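Local structure of microcin B17-processing protein McbC (Escherichia coli str. K-12 substr. MG1655, 6GRH) at residues L211-T214 with G215-Q219. The protein is an FMN-containing oxidoreductase of the nitroreductase family that is needed to process the inactive microcin B17 precursor into the active peptide. Residues are numbered along the deposited sequence; the frame is centred on the assembly and turned at random.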
ATOM      1  N   LEU D 211       6.569 -10.179  15.031  1.00 25.65           N
ATOM      2  CA  LEU D 211       6.411 -11.466  14.335  1.00 26.56           C
ATOM      3  C   LEU D 211       7.551 -12.425  14.661  1.00 26.54           C
ATOM      4  O   LEU D 211       7.312 -13.569  14.940  1.00 25.87           O
ATOM      5  CB  LEU D 211       6.252 -11.268  12.813  1.00 26.15           C
ATOM      6  CG  LEU D 211       4.803 -11.097  12.353  1.00 26.47           C
ATOM      7  CD1 LEU D 211       4.029 -10.007  13.066  1.00 27.36           C
ATOM      8  CD2 LEU D 211       4.763 -10.804  10.863  1.00 26.57           C
ATOM      9  N   MET D 212       8.782 -11.922  14.690  1.00 26.77           N
ATOM     10  CA  MET D 212       9.912 -12.722  15.117  1.00 27.41           C
ATOM     11  C   MET D 212       9.769 -13.191  16.562  1.00 27.26           C
ATOM     12  O   MET D 212      10.011 -14.356  16.869  1.00 26.84           O
ATOM     13  CB  MET D 212      11.241 -11.987  14.857  1.00 28.32           C
ATOM     14  CG  MET D 212      11.503 -11.848  13.369  1.00 28.63           C
ATOM     15  SD  MET D 212      13.074 -11.071  12.967  1.00 30.69           S
ATOM     16  CE  MET D 212      12.913  -9.464  13.702  1.00 30.73           C
ATOM     17  N   GLU D 213       9.315 -12.311  17.433  1.00 26.94           N
ATOM     18  CA  GLU D 213       9.097 -12.669  18.808  1.00 28.02           C
ATOM     19  C   GLU D 213       8.119 -13.814  18.977  1.00 26.62           C
ATOM     20  O   GLU D 213       8.341 -14.689  19.780  1.00 26.64           O
ATOM     21  CB  GLU D 213       8.640 -11.459  19.596  1.00 29.16           C
ATOM     22  CG  GLU D 213       8.314 -11.729  21.042  1.00 30.55           C
ATOM     23  CD  GLU D 213       7.961 -10.449  21.770  1.00 32.76           C
ATOM     24  OE1 GLU D 213       8.655  -9.415  21.510  1.00 33.25           O
ATOM     25  OE2 GLU D 213       6.991 -10.485  22.590  1.00 33.06           O
ATOM     26  N   THR D 214       7.069 -13.819  18.189  1.00 26.07           N
ATOM     27  CA  THR D 214       6.092 -14.910  18.185  1.00 26.05           C
ATOM     28  C   THR D 214       6.731 -16.275  17.920  1.00 26.19           C
ATOM     29  O   THR D 214       6.419 -17.245  18.589  1.00 25.79           O
ATOM     30  CB  THR D 214       5.002 -14.603  17.153  1.00 26.30           C
ATOM     31  OG1 THR D 214       4.438 -13.319  17.477  1.00 25.78           O
ATOM     32  CG2 THR D 214       3.929 -15.652  17.164  1.00 26.46           C
ATOM     33  N   GLY D 215       7.672 -16.305  16.967  1.00 26.22           N
ATOM     34  CA  GLY D 215       8.408 -17.496  16.646  1.00 25.83           C
ATOM     35  C   GLY D 215       9.317 -17.933  17.776  1.00 26.80           C
ATOM     36  O   GLY D 215       9.426 -19.144  18.034  1.00 26.50           O
ATOM     37  N   SER D 216       9.961 -16.971  18.476  1.00 26.16           N
ATOM     38  CA  SER D 216      10.750 -17.344  19.646  1.00 27.45           C
ATOM     39  C   SER D 216       9.864 -17.975  20.729  1.00 28.17           C
ATOM     40  O   SER D 216      10.301 -18.880  21.490  1.00 29.18           O
ATOM     41  CB  SER D 216      11.559 -16.152  20.213  1.00 27.48           C
ATOM     42  OG  SER D 216      10.717 -15.205  20.830  1.00 27.33           O
ATOM     43  N   MET D 217       8.634 -17.501  20.824  1.00 27.95           N
ATOM     44  CA  MET D 217       7.713 -18.005  21.838  1.00 29.33           C
ATOM     45  C   MET D 217       7.232 -19.405  21.506  1.00 29.42           C
ATOM     46  O   MET D 217       7.332 -20.297  22.349  1.00 30.48           O
ATOM     47  CB  MET D 217       6.548 -17.061  22.064  1.00 29.49           C
ATOM     48  CG  MET D 217       7.012 -15.732  22.611  1.00 30.27           C
ATOM     49  SD  MET D 217       5.736 -14.481  22.518  1.00 31.69           S
ATOM     50  CE  MET D 217       4.572 -15.127  23.710  1.00 31.29           C
ATOM     51  N   TYR D 218       6.725 -19.633  20.297  1.00 28.93           N
ATOM     52  CA  TYR D 218       6.251 -20.981  20.000  1.00 29.26           C
ATOM     53  C   TYR D 218       7.398 -22.003  19.981  1.00 29.72           C
ATOM     54  O   TYR D 218       7.173 -23.186  20.247  1.00 29.53           O
ATOM     55  CB  TYR D 218       5.357 -21.057  18.760  1.00 28.34           C
ATOM     56  CG  TYR D 218       5.973 -20.880  17.384  1.00 27.99           C
ATOM     57  CD1 TYR D 218       6.966 -21.722  16.907  1.00 28.13           C
ATOM     58  CD2 TYR D 218       5.470 -19.910  16.513  1.00 27.26           C
ATOM     59  CE1 TYR D 218       7.483 -21.554  15.623  1.00 27.94           C
ATOM     60  CE2 TYR D 218       5.970 -19.743  15.224  1.00 27.12           C
ATOM     61  CZ  TYR D 218       6.966 -20.570  14.778  1.00 27.23           C
ATOM     62  OH  TYR D 218       7.477 -20.390  13.512  1.00 27.06           O
ATOM     63  N   GLN D 219       8.616 -21.545  19.693  1.00 29.08           N
ATOM     64  CA  GLN D 219       9.768 -22.434  19.679  1.00 29.95           C
ATOM     65  C   GLN D 219      10.096 -22.935  21.085  1.00 30.73           C
ATOM     66  O   GLN D 219      10.368 -24.111  21.263  1.00 31.17           O
ATOM     67  CB  GLN D 219      10.989 -21.752  19.052  1.00 30.20           C
ATOM     68  CG  GLN D 219      12.212 -22.655  18.877  1.00 31.44           C
ATOM     69  CD  GLN D 219      11.984 -23.898  18.011  1.00 32.29           C
ATOM     70  OE1 GLN D 219      11.015 -23.982  17.237  1.00 31.73           O
ATOM     71  NE2 GLN D 219      12.895 -24.889  18.150  1.00 32.60           N
TER
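Leu211 O receives Gly215 N at 3.4 Å, a weak bond, while its branched side chain turns from the following turn to pack on Leu257 and on Leu211 of the second subunit, an apolar residue meeting its own counterpart at the interface. The next bond is firmer: Met212 O lies 3.1 Å from Ser216 N. Glu213 O is gripped twice. Met217 N reaches it at 3.0 Å, and Ser216 OG donates to it at 2.6 Å, nearer the side of the carbonyl, with a C=O...donor angle of 125°. Serine suits this buried place because its hydroxyl, set between the backbone N and carbonyl carbon (chi1 71°), bends back onto the preceding turn and finds its acceptor there. The Glu213 side chain runs extended across the thioether of Met217, and Met217 SD lies 4.0 Å from Glu213 CG; this flexible apolar chain also fills in against Ile129, Val131 and Tyr191. Beyond the hydrophobic stem, Glu213 OE1 is hydrogen-bonded to Ser122 of the flavin pocket. Thr214 O accepts Tyr218 N at 3.0 Å, while Thr214 OG1 bonds back to Ala210 O; its side chain packs on Ile129, Tyr191, Leu257 and Ile258 of the sheet. With chi1 at 72°, the Tyr218 ring lies over Gly215, whose CA sits 3.6 Å above one face, toward the rim. The tyrosine side chain also touches FMN and Glu213 of the second subunit. Backbone bonds four residues apart make this an alpha-helix, to which the serine adds a side-chain bond three residues back; this buried part of helix 204-227 packs on the antiparallel sheet and meets its partner subunit beside the flavin, as in the dimeric nitroreductase fold.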